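Local coordinates for peptidyl tryptophan dihydroxylase (Pseudomonas putida, PDB 7CTQ), which acts as an FAD-dependent monooxygenase that dihydroxylates a peptidyl tryptophan, a step essential for biogenesis of the tryptophylquinone cofactor, at residues E177-G182 / W196-D201; T158-N163 / R242-I247; V74-Q79 / G326-R331; A184-L189 / A223-L228. All coordinates share one frame; numbering follows the deposited sequence.

Interaction 1: E177-G182 / W196-D201. With FAD (flavin-adenine dinucleotide), chain C.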
# COMPACT_ATOMS: atom_id res chain seq x y z
N GLU A 177 -14.28 6.18 15.72
CA GLU A 177 -14.90 7.44 16.11
C GLU A 177 -13.96 8.59 15.80
O GLU A 177 -12.75 8.52 16.04
CB GLU A 177 -15.31 7.47 17.59
CG GLU A 177 -14.18 7.36 18.59
CD GLU A 177 -14.63 7.56 20.05
OE1 GLU A 177 -15.61 8.28 20.32
OE2 GLU A 177 -13.97 6.98 20.94
N SER A 178 -14.54 9.64 15.24
CA SER A 178 -13.85 10.91 15.05
C SER A 178 -13.75 11.64 16.38
O SER A 178 -14.75 11.81 17.09
CB SER A 178 -14.61 11.75 14.02
OG SER A 178 -14.52 13.13 14.27
N LEU A 179 -12.54 12.05 16.73
CA LEU A 179 -12.29 12.89 17.89
C LEU A 179 -12.00 14.32 17.44
O LEU A 179 -11.88 14.62 16.24
CB LEU A 179 -11.15 12.33 18.72
CG LEU A 179 -11.17 10.81 18.87
CD1 LEU A 179 -9.82 10.32 19.34
CD2 LEU A 179 -12.27 10.37 19.86
N ALA A 180 -11.86 15.22 18.42
CA ALA A 180 -11.65 16.63 18.11
C ALA A 180 -10.31 16.87 17.43
O ALA A 180 -10.20 17.76 16.58
CB ALA A 180 -11.76 17.46 19.40
N ASP A 181 -9.28 16.10 17.79
CA ASP A 181 -7.91 16.31 17.33
C ASP A 181 -7.30 15.01 16.82
O ASP A 181 -6.08 14.82 16.86
CB ASP A 181 -7.05 16.92 18.45
CG ASP A 181 -6.93 16.00 19.67
OD1 ASP A 181 -7.83 15.15 19.86
OD2 ASP A 181 -5.96 16.13 20.44
N GLY A 182 -8.15 14.10 16.35
CA GLY A 182 -7.67 12.82 15.87
C GLY A 182 -8.84 11.91 15.61
O GLY A 182 -10.00 12.34 15.60
N TRP A 196 -6.85 -0.79 20.79
CA TRP A 196 -7.32 0.58 20.64
C TRP A 196 -6.15 1.42 20.13
O TRP A 196 -5.04 1.35 20.67
CB TRP A 196 -7.85 1.15 21.95
CG TRP A 196 -8.29 2.60 21.94
CD1 TRP A 196 -9.54 3.08 21.69
CD2 TRP A 196 -7.47 3.74 22.23
NE1 TRP A 196 -9.56 4.45 21.81
CE2 TRP A 196 -8.30 4.88 22.14
CE3 TRP A 196 -6.12 3.91 22.56
CZ2 TRP A 196 -7.82 6.17 22.37
CZ3 TRP A 196 -5.65 5.19 22.78
CH2 TRP A 196 -6.49 6.30 22.69
N GLN A 197 -6.41 2.19 19.08
CA GLN A 197 -5.35 2.90 18.37
C GLN A 197 -5.88 4.26 17.97
O GLN A 197 -6.89 4.36 17.27
CB GLN A 197 -4.88 2.09 17.16
CG GLN A 197 -4.46 2.90 15.95
CD GLN A 197 -4.61 2.10 14.68
OE1 GLN A 197 -3.99 1.04 14.51
NE2 GLN A 197 -5.46 2.59 13.77
N VAL A 198 -5.22 5.31 18.45
CA VAL A 198 -5.65 6.66 18.19
C VAL A 198 -4.59 7.30 17.31
O VAL A 198 -3.39 7.08 17.50
CB VAL A 198 -5.90 7.47 19.47
CG1 VAL A 198 -4.59 7.75 20.23
CG2 VAL A 198 -6.64 8.76 19.14
N THR A 199 -5.05 8.05 16.32
CA THR A 199 -4.18 8.66 15.32
C THR A 199 -4.23 10.16 15.52
O THR A 199 -5.31 10.75 15.58
CB THR A 199 -4.62 8.25 13.91
OG1 THR A 199 -4.43 6.84 13.77
CG2 THR A 199 -3.81 8.99 12.84
N LEU A 200 -3.06 10.76 15.67
CA LEU A 200 -2.95 12.15 16.07
C LEU A 200 -1.75 12.77 15.36
O LEU A 200 -0.88 12.06 14.84
CB LEU A 200 -2.74 12.30 17.58
CG LEU A 200 -3.70 11.59 18.53
CD1 LEU A 200 -3.00 11.30 19.85
CD2 LEU A 200 -4.93 12.46 18.74
N ASP A 201 -1.71 14.09 15.37
CA ASP A 201 -0.50 14.80 14.97
C ASP A 201 0.63 14.47 15.94
O ASP A 201 0.42 14.35 17.15
CB ASP A 201 -0.76 16.30 14.95
CG ASP A 201 -0.05 16.99 13.81
OD1 ASP A 201 1.19 17.17 13.89
OD2 ASP A 201 -0.73 17.33 12.81
PA FAD C . 4.80 -5.42 6.74
O1A FAD C . 3.44 -6.00 6.72
O2A FAD C . 5.04 -4.49 7.91
O5B FAD C . 5.84 -6.59 6.62
C5B FAD C . 7.21 -6.41 7.00
C4B FAD C . 7.70 -7.74 7.49
O4B FAD C . 9.14 -7.69 7.67
C3B FAD C . 7.11 -8.22 8.83
O3B FAD C . 6.88 -9.62 8.79
C2B FAD C . 8.20 -7.82 9.84
O2B FAD C . 8.24 -8.68 10.98
C1B FAD C . 9.46 -8.04 9.00
N9A FAD C . 10.65 -7.31 9.41
C8A FAD C . 10.76 -6.03 9.89
N7A FAD C . 11.98 -5.65 10.15
C5A FAD C . 12.73 -6.77 9.85
C6A FAD C . 14.12 -7.05 9.94
N6A FAD C . 15.02 -6.17 10.36
N1A FAD C . 14.55 -8.28 9.55
C2A FAD C . 13.65 -9.16 9.12
N3A FAD C . 12.32 -9.01 9.01
C4A FAD C . 11.93 -7.79 9.39
N1 FAD C . -3.74 -1.90 6.71
C2 FAD C . -4.98 -2.44 6.56
O2 FAD C . -5.29 -3.10 5.56
N3 FAD C . -5.94 -2.26 7.54
C4 FAD C . -5.76 -1.57 8.72
O4 FAD C . -6.68 -1.49 9.53
C4X FAD C . -4.44 -1.00 8.88
N5 FAD C . -4.19 -0.32 9.97
C5X FAD C . -2.92 0.22 10.12
C6 FAD C . -2.64 0.96 11.28
C7 FAD C . -1.39 1.54 11.47
C7M FAD C . -1.12 2.32 12.73
C8 FAD C . -0.40 1.39 10.49
C8M FAD C . 0.96 1.99 10.67
C9 FAD C . -0.68 0.65 9.34
C9A FAD C . -1.93 0.08 9.15
N10 FAD C . -2.23 -0.68 8.00
C10 FAD C . -3.49 -1.22 7.82
C1' FAD C . -1.24 -0.82 6.93
C2' FAD C . -0.59 -2.20 6.86
O2' FAD C . -0.09 -2.60 8.13
C3' FAD C . 0.56 -2.13 5.85
O3' FAD C . 0.06 -1.48 4.68
C4' FAD C . 1.16 -3.46 5.44
O4' FAD C . 1.31 -4.34 6.56
C5' FAD C . 2.48 -3.26 4.74
O5' FAD C . 2.90 -4.52 4.19
P FAD C . 4.42 -4.84 3.99
O1P FAD C . 4.97 -3.78 3.03
O2P FAD C . 4.61 -6.26 3.60
O3P FAD C . 5.04 -4.57 5.43
O HOH W 1 -11.39 6.73 21.67
O HOH W 2 -3.63 15.60 16.93

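Interaction 2: T158-N163 / R242-I247. With FAD (flavin-adenine dinucleotide), chain C.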
# COMPACT_ATOMS: atom_id res chain seq x y z
N THR A 158 2.51 12.18 11.65
CA THR A 158 1.36 11.52 12.26
C THR A 158 1.82 10.34 13.10
O THR A 158 2.71 9.58 12.69
CB THR A 158 0.38 11.05 11.16
OG1 THR A 158 0.07 12.14 10.30
CG2 THR A 158 -0.90 10.55 11.77
N VAL A 159 1.21 10.17 14.27
CA VAL A 159 1.54 9.08 15.17
C VAL A 159 0.26 8.34 15.54
O VAL A 159 -0.79 8.95 15.76
CB VAL A 159 2.28 9.58 16.44
CG1 VAL A 159 2.44 8.46 17.45
CG2 VAL A 159 3.66 10.09 16.08
N SER A 160 0.35 7.01 15.56
CA SER A 160 -0.75 6.18 16.01
C SER A 160 -0.32 5.56 17.34
O SER A 160 0.72 4.90 17.40
CB SER A 160 -1.10 5.12 14.96
OG SER A 160 -1.65 5.73 13.79
N LEU A 161 -1.08 5.83 18.39
CA LEU A 161 -0.81 5.29 19.72
C LEU A 161 -1.75 4.12 19.99
O LEU A 161 -2.97 4.25 19.80
CB LEU A 161 -0.99 6.35 20.81
CG LEU A 161 -0.26 7.68 20.65
CD1 LEU A 161 -0.69 8.62 21.76
CD2 LEU A 161 1.25 7.47 20.66
N LEU A 162 -1.20 3.01 20.45
CA LEU A 162 -1.92 1.75 20.54
C LEU A 162 -1.94 1.23 21.98
O LEU A 162 -0.91 1.22 22.65
CB LEU A 162 -1.29 0.73 19.59
CG LEU A 162 -1.61 -0.72 19.92
CD1 LEU A 162 -2.99 -1.07 19.39
CD2 LEU A 162 -0.56 -1.64 19.34
N ASN A 163 -3.11 0.81 22.44
CA ASN A 163 -3.26 0.07 23.69
C ASN A 163 -3.73 -1.34 23.36
O ASN A 163 -4.64 -1.53 22.55
CB ASN A 163 -4.25 0.73 24.64
CG ASN A 163 -3.63 1.83 25.49
OD1 ASN A 163 -4.29 2.81 25.81
ND2 ASN A 163 -2.36 1.67 25.87
N ARG A 242 3.38 4.22 17.02
CA ARG A 242 3.74 3.91 15.64
C ARG A 242 3.74 5.19 14.83
O ARG A 242 2.76 5.95 14.86
CB ARG A 242 2.74 2.93 15.00
CG ARG A 242 2.69 1.55 15.64
CD ARG A 242 2.34 0.44 14.62
NE ARG A 242 1.06 -0.21 14.94
CZ ARG A 242 0.20 -0.69 14.05
NH1 ARG A 242 0.48 -0.67 12.74
NH2 ARG A 242 -0.94 -1.25 14.45
N SER A 243 4.82 5.43 14.08
CA SER A 243 4.76 6.46 13.06
C SER A 243 3.80 6.01 11.97
O SER A 243 3.93 4.92 11.42
CB SER A 243 6.15 6.72 12.48
OG SER A 243 6.07 7.69 11.43
N SER A 244 2.79 6.84 11.70
CA SER A 244 1.81 6.56 10.65
C SER A 244 1.79 7.66 9.60
O SER A 244 0.78 7.83 8.90
CB SER A 244 0.43 6.36 11.26
OG SER A 244 0.06 7.50 12.00
N THR A 245 2.87 8.43 9.51
CA THR A 245 3.01 9.50 8.53
C THR A 245 2.97 8.95 7.11
O THR A 245 3.53 7.88 6.82
CB THR A 245 4.33 10.23 8.77
OG1 THR A 245 4.36 10.78 10.10
CG2 THR A 245 4.55 11.33 7.74
N ALA A 246 2.32 9.68 6.21
CA ALA A 246 2.37 9.35 4.78
C ALA A 246 3.78 9.59 4.24
O ALA A 246 4.29 10.71 4.30
CB ALA A 246 1.34 10.17 4.02
N ILE A 247 4.42 8.54 3.71
CA ILE A 247 5.81 8.60 3.28
C ILE A 247 5.95 7.95 1.91
O ILE A 247 5.60 6.78 1.73
CB ILE A 247 6.75 7.92 4.28
CG1 ILE A 247 6.72 8.65 5.63
CG2 ILE A 247 8.16 7.83 3.69
CD1 ILE A 247 7.32 7.84 6.79
PA FAD C . 4.80 -5.42 6.74
O1A FAD C . 3.44 -6.00 6.72
O2A FAD C . 5.04 -4.49 7.91
O5B FAD C . 5.84 -6.59 6.62
C5B FAD C . 7.21 -6.41 7.00
C4B FAD C . 7.70 -7.74 7.49
O4B FAD C . 9.14 -7.69 7.67
C3B FAD C . 7.11 -8.22 8.83
O3B FAD C . 6.88 -9.62 8.79
C2B FAD C . 8.20 -7.82 9.84
O2B FAD C . 8.24 -8.68 10.98
C1B FAD C . 9.46 -8.04 9.00
N9A FAD C . 10.65 -7.31 9.41
C8A FAD C . 10.76 -6.03 9.89
N7A FAD C . 11.98 -5.65 10.15
C5A FAD C . 12.73 -6.77 9.85
C6A FAD C . 14.12 -7.05 9.94
N6A FAD C . 15.02 -6.17 10.36
N1A FAD C . 14.55 -8.28 9.55
C2A FAD C . 13.65 -9.16 9.12
N3A FAD C . 12.32 -9.01 9.01
C4A FAD C . 11.93 -7.79 9.39
N1 FAD C . -3.74 -1.90 6.71
C2 FAD C . -4.98 -2.44 6.56
O2 FAD C . -5.29 -3.10 5.56
N3 FAD C . -5.94 -2.26 7.54
C4 FAD C . -5.76 -1.57 8.72
O4 FAD C . -6.68 -1.49 9.53
C4X FAD C . -4.44 -1.00 8.88
N5 FAD C . -4.19 -0.32 9.97
C5X FAD C . -2.92 0.22 10.12
C6 FAD C . -2.64 0.96 11.28
C7 FAD C . -1.39 1.54 11.47
C7M FAD C . -1.12 2.32 12.73
C8 FAD C . -0.40 1.39 10.49
C8M FAD C . 0.96 1.99 10.67
C9 FAD C . -0.68 0.65 9.34
C9A FAD C . -1.93 0.08 9.15
N10 FAD C . -2.23 -0.68 8.00
C10 FAD C . -3.49 -1.22 7.82
C1' FAD C . -1.24 -0.82 6.93
C2' FAD C . -0.59 -2.20 6.86
O2' FAD C . -0.09 -2.60 8.13
C3' FAD C . 0.56 -2.13 5.85
O3' FAD C . 0.06 -1.48 4.68
C4' FAD C . 1.16 -3.46 5.44
O4' FAD C . 1.31 -4.34 6.56
C5' FAD C . 2.48 -3.26 4.74
O5' FAD C . 2.90 -4.52 4.19
P FAD C . 4.42 -4.84 3.99
O1P FAD C . 4.97 -3.78 3.03
O2P FAD C . 4.61 -6.26 3.60
O3P FAD C . 5.04 -4.57 5.43
O HOH W 3 5.56 10.05 12.99

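Interaction 3: V74-Q79 / G326-R331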
# COMPACT_ATOMS: atom_id res chain seq x y z
N VAL A 74 -19.53 3.01 13.57
CA VAL A 74 -18.79 4.09 12.91
C VAL A 74 -19.38 5.42 13.37
O VAL A 74 -20.57 5.68 13.16
CB VAL A 74 -18.82 3.96 11.38
CG1 VAL A 74 -18.69 5.33 10.73
CG2 VAL A 74 -17.69 3.05 10.91
N HIS A 75 -18.54 6.25 13.99
CA HIS A 75 -18.93 7.57 14.48
C HIS A 75 -18.11 8.60 13.70
O HIS A 75 -16.89 8.67 13.86
CB HIS A 75 -18.71 7.70 15.98
CG HIS A 75 -19.71 6.98 16.82
ND1 HIS A 75 -20.04 5.65 16.62
CD2 HIS A 75 -20.45 7.39 17.88
CE1 HIS A 75 -20.94 5.28 17.51
NE2 HIS A 75 -21.21 6.32 18.28
N TRP A 76 -18.79 9.40 12.88
CA TRP A 76 -18.14 10.27 11.92
C TRP A 76 -19.15 11.27 11.39
O TRP A 76 -20.25 10.87 11.00
CB TRP A 76 -17.56 9.45 10.77
CG TRP A 76 -16.39 10.05 10.07
CD1 TRP A 76 -16.41 10.91 9.01
CD2 TRP A 76 -15.00 9.80 10.36
NE1 TRP A 76 -15.13 11.22 8.63
CE2 TRP A 76 -14.25 10.55 9.44
CE3 TRP A 76 -14.34 9.03 11.31
CZ2 TRP A 76 -12.85 10.55 9.44
CZ3 TRP A 76 -12.96 9.02 11.31
CH2 TRP A 76 -12.23 9.78 10.39
N ASN A 77 -18.80 12.55 11.37
CA ASN A 77 -19.67 13.61 10.84
C ASN A 77 -21.00 13.67 11.58
O ASN A 77 -22.04 13.98 10.99
CB ASN A 77 -19.91 13.42 9.33
CG ASN A 77 -20.40 14.68 8.65
OD1 ASN A 77 -19.92 15.78 8.93
ND2 ASN A 77 -21.35 14.53 7.73
N GLY A 78 -20.99 13.38 12.88
CA GLY A 78 -22.20 13.45 13.66
C GLY A 78 -23.19 12.32 13.46
O GLY A 78 -24.33 12.43 13.91
N GLN A 79 -22.78 11.22 12.82
CA GLN A 79 -23.66 10.12 12.48
C GLN A 79 -23.22 8.87 13.23
O GLN A 79 -22.08 8.43 13.07
CB GLN A 79 -23.65 9.86 10.97
CG GLN A 79 -24.00 11.07 10.12
CD GLN A 79 -25.08 10.76 9.10
OE1 GLN A 79 -26.27 10.91 9.37
NE2 GLN A 79 -24.66 10.31 7.92
N GLY A 326 -12.15 14.52 4.65
CA GLY A 326 -13.05 15.59 4.28
C GLY A 326 -14.51 15.29 4.56
O GLY A 326 -15.32 16.23 4.66
N GLN A 327 -14.88 14.01 4.65
CA GLN A 327 -16.26 13.68 5.01
C GLN A 327 -16.62 14.15 6.42
O GLN A 327 -17.81 14.37 6.70
CB GLN A 327 -16.49 12.17 4.88
CG GLN A 327 -16.71 11.74 3.44
CD GLN A 327 -17.15 10.30 3.30
OE1 GLN A 327 -16.34 9.38 3.40
NE2 GLN A 327 -18.44 10.10 3.04
N GLU A 328 -15.64 14.34 7.29
CA GLU A 328 -15.88 14.87 8.63
C GLU A 328 -15.99 16.39 8.53
O GLU A 328 -14.98 17.10 8.46
CB GLU A 328 -14.76 14.44 9.59
CG GLU A 328 -14.82 15.10 10.94
CD GLU A 328 -16.14 14.86 11.66
OE1 GLU A 328 -17.01 15.76 11.64
OE2 GLU A 328 -16.30 13.77 12.24
N GLN A 329 -17.22 16.89 8.53
CA GLN A 329 -17.50 18.30 8.30
C GLN A 329 -17.80 19.08 9.57
O GLN A 329 -18.02 20.29 9.50
CB GLN A 329 -18.67 18.45 7.33
CG GLN A 329 -18.60 17.48 6.16
CD GLN A 329 -19.73 17.68 5.17
OE1 GLN A 329 -19.86 18.74 4.56
NE2 GLN A 329 -20.57 16.65 5.01
N GLY A 330 -17.82 18.42 10.73
CA GLY A 330 -18.08 19.11 11.98
C GLY A 330 -16.85 19.34 12.83
O GLY A 330 -16.89 19.13 14.04
N ARG A 331 -15.74 19.78 12.21
CA ARG A 331 -14.48 19.94 12.93
C ARG A 331 -13.72 21.16 12.44
O ARG A 331 -12.49 21.17 12.46
CB ARG A 331 -13.58 18.72 12.76
CG ARG A 331 -14.11 17.43 13.36
CD ARG A 331 -14.11 17.44 14.87
NE ARG A 331 -14.43 16.10 15.37
CZ ARG A 331 -15.13 15.87 16.48
NH1 ARG A 331 -15.58 16.89 17.20
NH2 ARG A 331 -15.37 14.63 16.86

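Interaction 4: A184-L189 / A223-L228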
# COMPACT_ATOMS: atom_id res chain seq x y z
N ALA A 184 -9.94 7.49 16.32
CA ALA A 184 -9.56 6.26 16.99
C ALA A 184 -10.19 5.06 16.29
O ALA A 184 -11.32 5.14 15.79
CB ALA A 184 -9.96 6.28 18.48
N TRP A 185 -9.45 3.97 16.26
CA TRP A 185 -9.93 2.67 15.82
C TRP A 185 -9.78 1.69 16.97
O TRP A 185 -8.74 1.67 17.64
CB TRP A 185 -9.14 2.18 14.61
CG TRP A 185 -9.15 0.71 14.40
CD1 TRP A 185 -8.13 -0.17 14.65
CD2 TRP A 185 -10.23 -0.07 13.87
NE1 TRP A 185 -8.51 -1.44 14.31
CE2 TRP A 185 -9.79 -1.41 13.82
CE3 TRP A 185 -11.52 0.24 13.42
CZ2 TRP A 185 -10.60 -2.44 13.35
CZ3 TRP A 185 -12.33 -0.78 12.96
CH2 TRP A 185 -11.86 -2.11 12.92
N MET A 186 -10.80 0.86 17.20
CA MET A 186 -10.75 -0.10 18.29
C MET A 186 -11.40 -1.42 17.89
O MET A 186 -12.34 -1.44 17.08
CB MET A 186 -11.42 0.45 19.56
CG MET A 186 -12.89 0.77 19.36
SD MET A 186 -13.54 1.79 20.69
CE MET A 186 -13.27 3.44 20.04
N ALA A 187 -10.91 -2.51 18.48
CA ALA A 187 -11.41 -3.83 18.15
C ALA A 187 -11.32 -4.76 19.35
O ALA A 187 -10.44 -4.62 20.20
CB ALA A 187 -10.63 -4.45 16.98
N ARG A 188 -12.24 -5.72 19.40
CA ARG A 188 -12.25 -6.74 20.43
C ARG A 188 -12.45 -8.09 19.75
O ARG A 188 -13.49 -8.32 19.13
CB ARG A 188 -13.36 -6.47 21.45
CG ARG A 188 -13.40 -7.43 22.61
CD ARG A 188 -14.72 -7.29 23.33
NE ARG A 188 -14.73 -8.07 24.56
CZ ARG A 188 -15.78 -8.15 25.37
NH1 ARG A 188 -16.89 -7.49 25.08
NH2 ARG A 188 -15.71 -8.88 26.48
N LEU A 189 -11.45 -8.96 19.84
CA LEU A 189 -11.53 -10.24 19.16
C LEU A 189 -12.41 -11.20 19.96
O LEU A 189 -12.78 -10.95 21.11
CB LEU A 189 -10.13 -10.83 18.97
CG LEU A 189 -9.19 -10.06 18.03
CD1 LEU A 189 -7.77 -10.55 18.22
CD2 LEU A 189 -9.63 -10.24 16.60
N ALA A 223 -17.14 7.10 25.34
CA ALA A 223 -18.31 6.27 25.59
C ALA A 223 -18.30 5.01 24.73
O ALA A 223 -18.83 3.97 25.14
CB ALA A 223 -19.60 7.06 25.34
N LEU A 224 -17.69 5.09 23.55
CA LEU A 224 -17.54 3.91 22.70
C LEU A 224 -16.66 2.86 23.36
O LEU A 224 -16.99 1.67 23.35
CB LEU A 224 -16.96 4.33 21.35
CG LEU A 224 -17.49 3.69 20.07
CD1 LEU A 224 -18.99 3.39 20.18
CD2 LEU A 224 -17.23 4.64 18.92
N VAL A 225 -15.53 3.28 23.94
CA VAL A 225 -14.67 2.34 24.67
C VAL A 225 -15.46 1.65 25.78
O VAL A 225 -15.35 0.43 25.98
CB VAL A 225 -13.43 3.08 25.22
CG1 VAL A 225 -12.72 2.23 26.25
CG2 VAL A 225 -12.46 3.43 24.08
N THR A 226 -16.29 2.41 26.50
CA THR A 226 -17.05 1.85 27.62
C THR A 226 -18.02 0.77 27.14
O THR A 226 -18.06 -0.34 27.69
CB THR A 226 -17.80 2.96 28.36
OG1 THR A 226 -16.87 3.88 28.94
CG2 THR A 226 -18.66 2.38 29.47
N GLU A 227 -18.80 1.09 26.11
CA GLU A 227 -19.76 0.13 25.56
C GLU A 227 -19.06 -1.14 25.08
O GLU A 227 -19.43 -2.25 25.48
CB GLU A 227 -20.53 0.77 24.41
CG GLU A 227 -21.73 -0.04 23.93
CD GLU A 227 -22.78 0.80 23.24
OE1 GLU A 227 -23.98 0.44 23.31
OE2 GLU A 227 -22.41 1.82 22.61
N LEU A 228 -18.04 -0.98 24.24
CA LEU A 228 -17.43 -2.13 23.58
C LEU A 228 -16.63 -3.01 24.53
O LEU A 228 -16.54 -4.22 24.31
CB LEU A 228 -16.53 -1.66 22.44
CG LEU A 228 -17.12 -1.85 21.05
CD1 LEU A 228 -18.21 -0.81 20.82
CD2 LEU A 228 -16.05 -1.77 19.98

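Interaction 1: E177-G182 / W196-D201
Leu179 and Val198 meet through torsions that aim one methyl of each at the other: Leu179 holds CG beside its backbone N (chi1 -41°), while Val198 sets CG2 opposite its own N. The two side chains cross at about a right angle, and CD1 of Leu179 comes 3.5 Å from CG2 of Val198. Further on, Leu200 sends CD2 to within 3.2 Å of the carbonyl oxygen of Asp181, a close approach that puts a methyl against a polar atom. That oxygen is reached on its own account by a water, which donates to Asp181 O at 2.6 Å and accepts from Asp201 N at 2.9 Å. The segment 177-182 ends strand 173-179 and makes the turn of the hairpin into strand 182-188, with Leu179 N hydrogen-bonded to Gly182 O; strand 193-201 pairs antiparallel with 182-188 in the same mixed sheet. A second water links Glu177 and Trp196, donating to Glu177 OE2 and lying in the plane of the Trp196 ring, where it accepts from NE1 at 2.9 Å. The Asp181 carboxylate is held by a salt bridge to Arg218. Gln197, in the FAD pocket, rests OE1 3.5 Å from flavin C6 in a packing contact, the same oxygen being hydrogen-bonded to Tyr195 OH.

Interaction 2: T158-N163 / R242-I247
Thr158 and Ser160 meet the end of strand 238-243 and the bend after it through backbone pairing completed by the hydroxyls of Ser160, Ser244 and Thr245. Thr245 keeps OG1 beside its own N (chi1 -59°), where it accepts from Thr158 N at 2.8 Å in place of a backbone carbonyl. Ser244 holds OG between its backbone N and carbonyl carbon (chi1 57°), which turns the hydroxyl to Ser160 OG at 3.0 Å, either being able to donate, and to CG2 of Thr158 at 3.2 Å. Thr199 is a further partner of Ser160 OG, and Thr158 OG1 has its partners elsewhere, in Pro156 O and Arg340. Between the hydroxyls the main chains pair: Ser160 N bonds to Arg242 O at 2.7 Å in a nearly straight line, and Arg242 N returns the bond to Ser160 O. Ser244 N gives to Thr158 O from well above its carbonyl plane, and a water bridging Thr158 O, Ser243 OG and Thr245 OG1 adds to the grip there. Ser244 O, by contrast, is buried with no partner in the model. The Arg242 chain bends at chi2 and chi3, laying one guanidinium face over methyl C7M of FAD; its NH1 is 3.2 Å from flavin C7. Ser160 comes to the same methyl with CB, 3.6 Å away. The Ser160 and Arg242 side chains share the sheet face turned to the cofactor, so this antiparallel strand pair forms part of the wall of the flavin pocket, beside the dimethylbenzene edge of the isoalloxazine.

Interaction 3: V74-Q79 / G326-R331
Gln327, close to the C-terminal end of helix 299-327, meets the Trp76 indole at its edge: its carbonyl carbon lies near the ring plane, 4.0 Å from NE1, and its carbonyl oxygen sits 3.3 Å from CG of Asn77. In Glu328, CG stands opposite the backbone N (chi1 172°) and the chain bends at chi2, so that the side chain presses CB to 3.4 Å from Trp76 NE1 and carries OE2 above one face of the indole, displaced toward the rim. OE2 accepts from Asn77 N at 2.9 Å, met from above the carboxylate plane, and also bonds Ser178 OG. OE1 turns back on its own loop, taking Gly330 N on its anti lone pair, so both oxygens are engaged and the group's rotation is probably fixed. Gln329 N then donates to Asn77 OD1 at 2.9 Å, from above the amide's carbonyl plane; the amides of Asn77 and Gln329 lie nearly parallel, 15° apart. Asn77 belongs to a type I' turn from Trp76 to Gln79. That turn joins strands 67-76 and 79-83 as a hairpin and fits against the loop after helix 299-327, while strand 173-179 runs alongside, and Trp337 of helix 335-341 meets Trp76 edge-to-face.

Interaction 4: A184-L189 / A223-L228
Met186 carries this contact, spreading its thioether along one side of helix 223-228. Its CG approaches CD2 of Leu228 at 4.1 Å, SD lies 3.9 Å from CG2 of Val225, and CE is 4.0 Å from CB of Leu224. Three residues of the helix are thus touched by successive atoms of one side chain, each at ordinary van der Waals range and each crossing it at a slant. The chain reaches the helix because CG stands between backbone N and carbonyl carbon (chi1 61°) and the tail bends at chi3 (92°), setting the methyl against both Val225 CG2 and Leu224 CB. This is a layer of helix on sheet: the axes of strand 184-188 and helix 223-228 lie 10.0 Å apart at closest and run within 6° of parallel, a spacing that apolar side chains fill. Arg188, two residues on and pointing to the same side, stays fully extended, which brings NH1 3.4 Å from Leu228 O. Its NH2 is held by Ala168 O and by a salt bridge with Asp230. Behind the first shell, Glu177 of strand 173-179 touches both Met186 and Leu224, and Trp196 of strand 193-201 backs Val225. Ser222 OG takes the amide of Val225 in the helix's first turn, and Phe229, just beyond its last residue, packs against both Met186 and Arg188.

Overall arrangement
Interactions 1, 2 and 4 share one mixed sheet with strand 67-76 of interaction 3. Strand 193-201 of interaction 1 pairs with 158-166 of interaction 2, and strands 173-179 and 193-201 flank 182-188 of interaction 4. Interactions 1 and 4 are buried, interaction 2 is partly so, and interaction 3 lies at the surface. Chemistry follows place: interaction 4 is mainly apolar, interaction 1 adds bridging waters to a methyl contact, interaction 2 relies on backbone and hydroxyl bonds beside the flavin, and interaction 3 on a carboxylate and an amide. Backbone pairing of Ser178 N with His75 O joins interactions 1 and 3; only interactions 1 and 2 touch FAD.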